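Long-range contacts in hypoxanthine-guanine phosphoribosyltransferase (HGPRT) (Schistosoma mansoni, PDB 5IPF), which catalyses the transfer of a phosphoribosyl group from phosphoribosyl pyrophosphate to hypoxanthine or guanine, giving IMP or GMP in purine salvage: residues F212-A217 and R225-I230; K98-L103 and L156-I161; F39-F44 and D55-P60. All coordinates share one frame; numbering follows the deposited sequence.

How the contacts relate
Three loops close one after another along the chain, and none nests in or crosses another. Contact 3 comes first: 39-44 folds back across a ten-residue loop on 55-60, which lies on strand 54-59. Contact 2 spans 52 residues, with 127-142 not modelled, and joins helix 97-112 to strand 154-159 of the parallel sheet. Contact 1 closes a short loop of seven residues between 212-217 and 225-230. Contacts 1 and 3 meet in the small antiparallel sheet, where strand 230-233 lies between 54-59 and 213-214. Contact 1 also touches the helix of contact 2. Contacts 1 and 2 approach the same IMP from different parts of the fold.

Contact 1 of 3, residues F212-A217 and R225-I230; sequences FVVGYA and RDLHHI. With IMP (inosinic acid), chain E.
Tyr216 N donates to Leu227 O at 3.0 Å, the one hydrogen bond between 212-217 and 225-230. The donor sits 44° out of the carbonyl plane. Gly215 CA lies near His229 O, and Ile230 CA near Val214 O, both at 3.3 Å. Ile230 has the largest share of the buried surface. Its CG2 branch lies against Val213 CB at 3.9 Å, while CG1 reaches Tyr216 CB. Leu227 CB packs on Gly215 CA.

One step out, Val213 binds the base through its backbone. IMP N1 donates to Val213 O at 2.6 Å, and Val213 N makes a weak bond to IMP O6 at 3.3 Å. Phe212 CG stands anti to its backbone nitrogen (chi1 -158°), and one face of its ring lies against the purine, with N1 offset toward the ring's rim.

Further partners lie around the two segments. Tyr216 OH probably bonds to Asp102 OD2, though the pair is doubtfully short. Arg225 forms a salt bridge with Asp219, itself a pocket residue. Val214 pairs with Cys231 through the backbone. Together these features form the purine-recognition part of the hood subdomain, as in other 6-oxopurine phosphoribosyltransferases.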
# COMPACT_ATOMS: atom_id res chain seq x y z
N PHE A 212 -24.55 -13.10 -7.32
CA PHE A 212 -23.52 -13.84 -6.59
C PHE A 212 -22.14 -13.23 -6.87
O PHE A 212 -21.80 -12.96 -8.02
CB PHE A 212 -23.54 -15.31 -6.98
CG PHE A 212 -22.91 -16.21 -5.95
CD1 PHE A 212 -23.65 -16.67 -4.88
CD2 PHE A 212 -21.59 -16.59 -6.05
CE1 PHE A 212 -23.08 -17.50 -3.92
CE2 PHE A 212 -21.01 -17.41 -5.10
CZ PHE A 212 -21.76 -17.87 -4.04
N VAL A 213 -21.36 -13.01 -5.81
CA VAL A 213 -20.07 -12.36 -5.91
C VAL A 213 -18.98 -13.29 -5.39
O VAL A 213 -19.20 -14.09 -4.47
CB VAL A 213 -20.04 -11.01 -5.16
CG1 VAL A 213 -20.91 -9.99 -5.87
CG2 VAL A 213 -20.50 -11.19 -3.72
N VAL A 214 -17.79 -13.19 -5.98
CA VAL A 214 -16.62 -13.98 -5.61
C VAL A 214 -15.40 -13.06 -5.57
O VAL A 214 -15.46 -11.90 -5.98
CB VAL A 214 -16.37 -15.16 -6.57
CG1 VAL A 214 -17.54 -16.14 -6.54
CG2 VAL A 214 -16.12 -14.65 -7.99
N GLY A 215 -14.29 -13.60 -5.08
CA GLY A 215 -13.04 -12.87 -5.00
C GLY A 215 -12.87 -12.18 -3.65
O GLY A 215 -13.83 -11.91 -2.92
N TYR A 216 -11.61 -11.87 -3.32
CA TYR A 216 -11.25 -11.23 -2.05
C TYR A 216 -11.73 -12.07 -0.86
O TYR A 216 -12.50 -11.62 -0.01
CB TYR A 216 -11.78 -9.79 -1.99
CG TYR A 216 -11.25 -8.97 -0.82
CD1 TYR A 216 -9.94 -8.52 -0.80
CD2 TYR A 216 -12.08 -8.65 0.25
CE1 TYR A 216 -9.46 -7.79 0.27
CE2 TYR A 216 -11.60 -7.91 1.32
CZ TYR A 216 -10.29 -7.49 1.32
OH TYR A 216 -9.80 -6.75 2.38
N ALA A 217 -11.26 -13.33 -0.82
CA ALA A 217 -11.62 -14.45 0.04
C ALA A 217 -13.08 -14.91 -0.12
O ALA A 217 -13.43 -15.94 0.44
CB ALA A 217 -11.35 -14.19 1.54
N ARG A 225 -10.97 -17.80 -4.36
CA ARG A 225 -10.49 -17.07 -3.19
C ARG A 225 -9.24 -16.25 -3.50
O ARG A 225 -9.09 -15.14 -2.99
CB ARG A 225 -10.24 -18.03 -2.03
CG ARG A 225 -11.50 -18.59 -1.41
CD ARG A 225 -11.26 -19.03 0.03
NE ARG A 225 -12.49 -19.48 0.68
CZ ARG A 225 -12.86 -20.76 0.77
NH1 ARG A 225 -12.09 -21.71 0.25
NH2 ARG A 225 -13.99 -21.08 1.38
N ASP A 226 -8.35 -16.79 -4.33
CA ASP A 226 -7.14 -16.07 -4.70
C ASP A 226 -7.40 -14.93 -5.68
O ASP A 226 -6.44 -14.30 -6.14
CB ASP A 226 -6.12 -17.04 -5.30
CG ASP A 226 -6.72 -17.94 -6.35
OD1 ASP A 226 -7.95 -18.17 -6.31
OD2 ASP A 226 -5.97 -18.43 -7.23
N LEU A 227 -8.65 -14.64 -6.02
CA LEU A 227 -8.95 -13.48 -6.84
C LEU A 227 -8.76 -12.20 -6.03
O LEU A 227 -9.05 -12.14 -4.83
CB LEU A 227 -10.38 -13.56 -7.37
CG LEU A 227 -10.70 -12.75 -8.62
CD1 LEU A 227 -9.85 -13.21 -9.80
CD2 LEU A 227 -12.18 -12.88 -8.95
N HIS A 228 -8.29 -11.16 -6.72
CA HIS A 228 -7.91 -9.90 -6.07
C HIS A 228 -9.09 -8.98 -5.82
O HIS A 228 -9.14 -8.30 -4.79
CB HIS A 228 -6.87 -9.17 -6.93
CG HIS A 228 -6.11 -8.12 -6.17
ND1 HIS A 228 -5.99 -6.82 -6.61
CD2 HIS A 228 -5.43 -8.19 -5.00
CE1 HIS A 228 -5.26 -6.13 -5.74
NE2 HIS A 228 -4.92 -6.94 -4.76
N HIS A 229 -10.05 -8.92 -6.74
CA HIS A 229 -11.18 -8.02 -6.63
C HIS A 229 -12.47 -8.80 -6.39
O HIS A 229 -12.51 -10.03 -6.51
CB HIS A 229 -11.31 -7.16 -7.89
CG HIS A 229 -10.00 -6.72 -8.46
ND1 HIS A 229 -9.35 -5.58 -8.04
CD2 HIS A 229 -9.22 -7.27 -9.41
CE1 HIS A 229 -8.22 -5.45 -8.71
NE2 HIS A 229 -8.12 -6.46 -9.56
N ILE A 230 -13.52 -8.06 -6.06
CA ILE A 230 -14.85 -8.64 -5.93
C ILE A 230 -15.50 -8.63 -7.31
O ILE A 230 -15.69 -7.57 -7.91
CB ILE A 230 -15.71 -7.87 -4.92
CG1 ILE A 230 -15.12 -8.02 -3.51
CG2 ILE A 230 -17.14 -8.36 -4.95
CD1 ILE A 230 -15.87 -7.26 -2.45
P IMP E . -26.63 -15.94 5.03
O1P IMP E . -26.55 -14.56 5.64
O2P IMP E . -27.30 -16.09 3.69
O3P IMP E . -27.35 -16.83 6.01
O5' IMP E . -25.14 -16.47 4.84
C5' IMP E . -24.73 -17.05 3.61
C4' IMP E . -23.39 -17.75 3.71
O4' IMP E . -22.88 -17.95 2.37
C3' IMP E . -22.30 -17.02 4.46
O3' IMP E . -21.35 -17.97 4.95
C2' IMP E . -21.65 -16.17 3.37
O2' IMP E . -20.28 -15.90 3.58
C1' IMP E . -21.87 -16.99 2.09
N9 IMP E . -22.33 -16.18 0.96
C8 IMP E . -23.56 -15.58 0.86
N7 IMP E . -23.63 -14.93 -0.32
C5 IMP E . -22.47 -15.10 -0.98
C6 IMP E . -22.02 -14.64 -2.22
O6 IMP E . -22.78 -13.99 -2.94
N1 IMP E . -20.76 -14.98 -2.65
C2 IMP E . -19.95 -15.77 -1.85
N3 IMP E . -20.40 -16.21 -0.63
C4 IMP E . -21.64 -15.89 -0.19

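Contact 2 of 3, residues K98-L103 and L156-I161. With IMP (inosinic acid), chain E.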
# COMPACT_ATOMS: atom_id res chain seq x y z
N LYS A 98 -9.18 -11.93 4.34
CA LYS A 98 -8.57 -10.74 3.74
C LYS A 98 -9.22 -9.47 4.28
O LYS A 98 -8.52 -8.49 4.58
CB LYS A 98 -8.68 -10.80 2.22
CG LYS A 98 -7.89 -11.94 1.58
CD LYS A 98 -7.89 -11.82 0.06
CE LYS A 98 -7.06 -12.93 -0.58
NZ LYS A 98 -6.97 -12.77 -2.06
N PHE A 99 -10.54 -9.47 4.42
CA PHE A 99 -11.25 -8.34 5.01
C PHE A 99 -10.77 -8.07 6.43
O PHE A 99 -10.64 -6.91 6.85
CB PHE A 99 -12.75 -8.60 4.96
CG PHE A 99 -13.57 -7.61 5.75
CD1 PHE A 99 -13.43 -6.25 5.54
CD2 PHE A 99 -14.50 -8.06 6.67
CE1 PHE A 99 -14.19 -5.35 6.26
CE2 PHE A 99 -15.26 -7.16 7.40
CZ PHE A 99 -15.11 -5.80 7.19
N LEU A 100 -10.49 -9.14 7.19
CA LEU A 100 -9.93 -8.96 8.53
C LEU A 100 -8.54 -8.36 8.47
O LEU A 100 -8.19 -7.50 9.29
CB LEU A 100 -9.89 -10.30 9.27
CG LEU A 100 -9.06 -10.25 10.55
CD1 LEU A 100 -9.81 -9.55 11.67
CD2 LEU A 100 -8.60 -11.64 10.98
N ALA A 101 -7.71 -8.80 7.52
CA ALA A 101 -6.34 -8.30 7.44
C ALA A 101 -6.32 -6.81 7.12
O ALA A 101 -5.67 -6.02 7.82
CB ALA A 101 -5.55 -9.10 6.41
N ASP A 102 -7.03 -6.40 6.06
CA ASP A 102 -7.06 -4.99 5.71
C ASP A 102 -7.77 -4.16 6.77
O ASP A 102 -7.37 -3.02 7.04
CB ASP A 102 -7.72 -4.80 4.35
CG ASP A 102 -6.93 -5.46 3.22
OD1 ASP A 102 -5.69 -5.46 3.29
OD2 ASP A 102 -7.56 -5.97 2.27
N LEU A 103 -8.81 -4.72 7.40
CA LEU A 103 -9.50 -3.99 8.47
C LEU A 103 -8.58 -3.76 9.66
O LEU A 103 -8.57 -2.66 10.23
CB LEU A 103 -10.75 -4.76 8.90
CG LEU A 103 -11.49 -4.15 10.10
CD1 LEU A 103 -12.11 -2.82 9.73
CD2 LEU A 103 -12.53 -5.12 10.65
N LEU A 156 -16.35 -8.11 18.36
CA LEU A 156 -16.69 -7.52 17.07
C LEU A 156 -16.60 -8.62 16.02
O LEU A 156 -15.51 -9.14 15.75
CB LEU A 156 -15.75 -6.36 16.73
CG LEU A 156 -15.96 -5.66 15.38
CD1 LEU A 156 -17.29 -4.92 15.35
CD2 LEU A 156 -14.81 -4.71 15.09
N VAL A 157 -17.73 -8.98 15.44
CA VAL A 157 -17.79 -10.07 14.47
C VAL A 157 -17.38 -9.55 13.10
O VAL A 157 -17.94 -8.56 12.61
CB VAL A 157 -19.19 -10.70 14.44
N VAL A 158 -16.42 -10.22 12.49
CA VAL A 158 -15.89 -9.87 11.17
C VAL A 158 -16.26 -11.01 10.24
O VAL A 158 -15.62 -12.08 10.25
CB VAL A 158 -14.38 -9.62 11.19
CG1 VAL A 158 -13.85 -9.40 9.79
CG2 VAL A 158 -14.05 -8.42 12.07
N GLU A 159 -17.30 -10.81 9.43
CA GLU A 159 -17.75 -11.77 8.44
C GLU A 159 -17.64 -11.14 7.05
O GLU A 159 -17.38 -9.94 6.90
CB GLU A 159 -19.18 -12.23 8.71
CG GLU A 159 -19.51 -13.61 8.14
CD GLU A 159 -20.99 -13.84 7.97
OE1 GLU A 159 -21.78 -13.21 8.70
OE2 GLU A 159 -21.38 -14.66 7.10
N ASP A 160 -17.86 -11.96 6.03
CA ASP A 160 -17.58 -11.59 4.65
C ASP A 160 -18.78 -10.94 3.95
O ASP A 160 -18.63 -9.90 3.31
CB ASP A 160 -17.10 -12.82 3.88
CG ASP A 160 -18.04 -14.00 4.02
OD1 ASP A 160 -18.83 -14.04 4.99
OD2 ASP A 160 -18.00 -14.91 3.16
N ILE A 161 -19.96 -11.55 4.06
CA ILE A 161 -21.14 -11.04 3.35
C ILE A 161 -22.39 -11.57 4.04
O ILE A 161 -22.40 -12.70 4.54
CB ILE A 161 -21.09 -11.42 1.85
CG1 ILE A 161 -22.26 -10.79 1.09
CG2 ILE A 161 -21.09 -12.93 1.68
CD1 ILE A 161 -22.19 -10.98 -0.40
P IMP E . -26.63 -15.94 5.03
O1P IMP E . -26.55 -14.56 5.64
O2P IMP E . -27.30 -16.09 3.69
O3P IMP E . -27.35 -16.83 6.01
O5' IMP E . -25.14 -16.47 4.84
C5' IMP E . -24.73 -17.05 3.61
C4' IMP E . -23.39 -17.75 3.71
O4' IMP E . -22.88 -17.95 2.37
C3' IMP E . -22.30 -17.02 4.46
O3' IMP E . -21.35 -17.97 4.95
C2' IMP E . -21.65 -16.17 3.37
O2' IMP E . -20.28 -15.90 3.58
C1' IMP E . -21.87 -16.99 2.09
N9 IMP E . -22.33 -16.18 0.96
C8 IMP E . -23.56 -15.58 0.86
N7 IMP E . -23.63 -14.93 -0.32
C5 IMP E . -22.47 -15.10 -0.98
C6 IMP E . -22.02 -14.64 -2.22
O6 IMP E . -22.78 -13.99 -2.94
N1 IMP E . -20.76 -14.98 -2.65
C2 IMP E . -19.95 -15.77 -1.85
N3 IMP E . -20.40 -16.21 -0.63
C4 IMP E . -21.64 -15.89 -0.19
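Val158 projects from strand 154-159 into the face of helix 97-112 and touches three helix side chains. Its two methyls divide the work. CG1, anti to the backbone nitrogen (chi1 174°), points to the Phe99 ring and comes within 3.5 Å of CD2. The same methyl touches Leu100 CB at 4.1 Å. CG2 meets Leu103 CD2 at 3.9 Å. Phe99, Leu100 and Leu103 thus surround the valine on the helix side.

Phe99 and Val158 meet at a slant, and so do Leu103 and Val158. Phe99 has CG anti to its own nitrogen (chi1 170°), which swings the CD2-CE2 side of the ring to Val158 CG1 and, past it, to the next peptide, with CD2 3.4 Å from Glu159 O. No hydrogen bond links the two segments, and the packing is mainly apolar. The axes of the short segments 98-103 and 156-159 approach to 8.5 Å, with 126° between their N-to-C directions.

Beyond the packed face the chain turns a corner at Asp160 and enters the nucleotide site. Asp160 OD1 accepts a hydrogen bond from IMP O2' at 2.7 Å. Ile161 CG2 rests against the purine, 3.5 Å from IMP C4. Glu159 CB points away from the helix, and its extended chain brings OE2 3.7 Å from IMP C3'. Lys98, at the start of its segment, forms a salt bridge through NZ with Glu108 of the second subunit.

A helix from one beta-alpha-beta unit here covers the neighbouring parallel strand. This is the alpha/beta core of the type I phosphoribosyltransferase fold, whose strand 154-159 leads into the ribose- and phosphate-binding motif.

Contact 3 of 3, residues F39-F44 and D55-P60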
# COMPACT_ATOMS: atom_id res chain seq x y z
N PHE A 39 -17.29 -3.15 -14.13
CA PHE A 39 -16.17 -2.90 -15.01
C PHE A 39 -15.68 -4.20 -15.63
O PHE A 39 -15.52 -5.21 -14.94
CB PHE A 39 -15.02 -2.22 -14.26
CG PHE A 39 -15.46 -1.18 -13.27
CD1 PHE A 39 -15.76 0.11 -13.67
CD2 PHE A 39 -15.54 -1.50 -11.92
CE1 PHE A 39 -16.16 1.06 -12.74
CE2 PHE A 39 -15.94 -0.56 -11.00
CZ PHE A 39 -16.24 0.72 -11.40
N PRO A 40 -15.43 -4.20 -16.94
CA PRO A 40 -14.91 -5.41 -17.60
C PRO A 40 -13.56 -5.82 -17.04
O PRO A 40 -12.72 -4.98 -16.71
CB PRO A 40 -14.82 -4.99 -19.08
CG PRO A 40 -14.93 -3.49 -19.09
CD PRO A 40 -15.69 -3.09 -17.88
N THR A 41 -13.36 -7.13 -16.93
CA THR A 41 -12.20 -7.70 -16.25
C THR A 41 -10.89 -7.44 -16.99
O THR A 41 -9.82 -7.67 -16.41
CB THR A 41 -12.39 -9.20 -16.06
OG1 THR A 41 -12.66 -9.82 -17.33
CG2 THR A 41 -13.56 -9.47 -15.12
N GLU A 42 -10.93 -6.98 -18.24
CA GLU A 42 -9.72 -6.82 -19.03
C GLU A 42 -8.91 -5.59 -18.64
O GLU A 42 -7.70 -5.55 -18.91
CB GLU A 42 -10.06 -6.76 -20.52
CG GLU A 42 -11.15 -5.77 -20.87
CD GLU A 42 -12.33 -6.42 -21.56
OE1 GLU A 42 -12.49 -6.23 -22.78
OE2 GLU A 42 -13.09 -7.14 -20.88
N TYR A 43 -9.53 -4.59 -18.02
CA TYR A 43 -8.84 -3.36 -17.65
C TYR A 43 -8.26 -3.42 -16.24
O TYR A 43 -7.76 -2.40 -15.75
CB TYR A 43 -9.78 -2.16 -17.78
CG TYR A 43 -10.37 -2.03 -19.17
CD1 TYR A 43 -9.56 -1.79 -20.27
CD2 TYR A 43 -11.73 -2.14 -19.37
CE1 TYR A 43 -10.10 -1.68 -21.54
CE2 TYR A 43 -12.28 -2.03 -20.63
CZ TYR A 43 -11.46 -1.80 -21.71
OH TYR A 43 -12.01 -1.69 -22.96
N PHE A 44 -8.31 -4.57 -15.59
CA PHE A 44 -7.70 -4.76 -14.29
C PHE A 44 -6.89 -6.05 -14.30
O PHE A 44 -7.08 -6.92 -15.15
CB PHE A 44 -8.75 -4.80 -13.17
CG PHE A 44 -9.45 -3.49 -12.95
CD1 PHE A 44 -8.92 -2.54 -12.10
CD2 PHE A 44 -10.65 -3.21 -13.59
CE1 PHE A 44 -9.56 -1.34 -11.89
CE2 PHE A 44 -11.29 -2.01 -13.39
CZ PHE A 44 -10.75 -1.07 -12.54
N ASP A 55 -17.62 -12.42 -15.14
CA ASP A 55 -18.44 -11.52 -15.95
C ASP A 55 -17.89 -10.09 -15.90
O ASP A 55 -17.55 -9.52 -16.94
CB ASP A 55 -19.89 -11.56 -15.45
CG ASP A 55 -20.90 -11.19 -16.53
OD1 ASP A 55 -20.58 -10.33 -17.38
OD2 ASP A 55 -22.01 -11.75 -16.53
N TYR A 56 -17.79 -9.52 -14.71
CA TYR A 56 -17.17 -8.21 -14.55
C TYR A 56 -16.65 -8.06 -13.13
O TYR A 56 -16.86 -8.92 -12.28
CB TYR A 56 -18.15 -7.08 -14.90
CG TYR A 56 -19.50 -7.16 -14.21
CD1 TYR A 56 -19.67 -6.70 -12.91
CD2 TYR A 56 -20.60 -7.68 -14.88
CE1 TYR A 56 -20.90 -6.76 -12.29
CE2 TYR A 56 -21.84 -7.74 -14.26
CZ TYR A 56 -21.99 -7.28 -12.97
OH TYR A 56 -23.22 -7.35 -12.36
N VAL A 57 -15.95 -6.96 -12.89
CA VAL A 57 -15.46 -6.62 -11.57
C VAL A 57 -16.48 -5.72 -10.89
O VAL A 57 -16.90 -4.70 -11.45
CB VAL A 57 -14.09 -5.92 -11.65
CG1 VAL A 57 -13.63 -5.51 -10.27
CG2 VAL A 57 -13.07 -6.82 -12.32
N LEU A 58 -16.90 -6.10 -9.68
CA LEU A 58 -17.88 -5.30 -8.94
C LEU A 58 -17.20 -4.26 -8.06
O LEU A 58 -17.45 -3.06 -8.20
CB LEU A 58 -18.78 -6.21 -8.11
CG LEU A 58 -20.08 -5.53 -7.66
CD1 LEU A 58 -20.94 -5.18 -8.86
CD2 LEU A 58 -20.85 -6.39 -6.67
N ILE A 59 -16.33 -4.70 -7.15
CA ILE A 59 -15.61 -3.78 -6.28
C ILE A 59 -14.11 -4.04 -6.41
O ILE A 59 -13.63 -5.11 -6.01
CB ILE A 59 -16.06 -3.91 -4.82
CG1 ILE A 59 -17.59 -3.92 -4.72
CG2 ILE A 59 -15.52 -2.76 -3.99
CD1 ILE A 59 -18.11 -3.96 -3.30
N PRO A 60 -13.34 -3.11 -6.97
CA PRO A 60 -11.89 -3.28 -7.02
C PRO A 60 -11.28 -3.28 -5.62
O PRO A 60 -11.84 -2.71 -4.68
CB PRO A 60 -11.41 -2.08 -7.84
CG PRO A 60 -12.60 -1.68 -8.65
CD PRO A 60 -13.78 -1.95 -7.78
O HOH W 1 -15.46 -8.56 -18.30
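Phe39 and Val57 form a single antiparallel bridge, a hydrogen-bonded pair. Phe39 N donates to Val57 O at 3.1 Å, and Val57 N donates to Phe39 O at 2.7 Å. Both bonds are nearly straight and lie in the carbonyl plane.

The side chains spread around this bridge. Phe39 has CG anti to its carbonyl carbon (chi1 -40°), which turns the ring toward the outgoing end of the strand. Its CD2 comes near Val57 O, and CE2 lies 4.1 Å from Pro60 CD. The ring and the proline cross at about a right angle. Phe44 brings CZ to Pro60 CG at 4.4 Å, a looser contact with the same proline. Pro60 is the N-cap residue of helix 61-81, so both phenylalanines pack where the strand gives way to the helix.

Thr41 and Val57 meet through methyls. Thr41 CG2 lies 3.9 Å from Val57 CG2. It is also close to Tyr56 CA. Tyr56 has its ring carbon CG between the backbone nitrogen and carbonyl carbon (chi1 51°), which leads the end of the side chain away from 39-44 while CB borders Phe39 O. A water extends the link beyond the bridge: Thr41 N donates to it at 2.9 Å, and it donates to Asp55 O at 2.7 Å.

On its other edge the strand pairs with 230-233. There Leu58 and Ile59 both face Ile230 in a classic beta bulge. Phe39 also packs on Val30 of the third subunit.

The polar links across this contact use backbone atoms and one water, while the side chains contribute apolar packing. The loop is therefore held to the strand edge by two main-chain bonds and apolar packing, with aromatic-proline contacts at one end and a water bridge at the other.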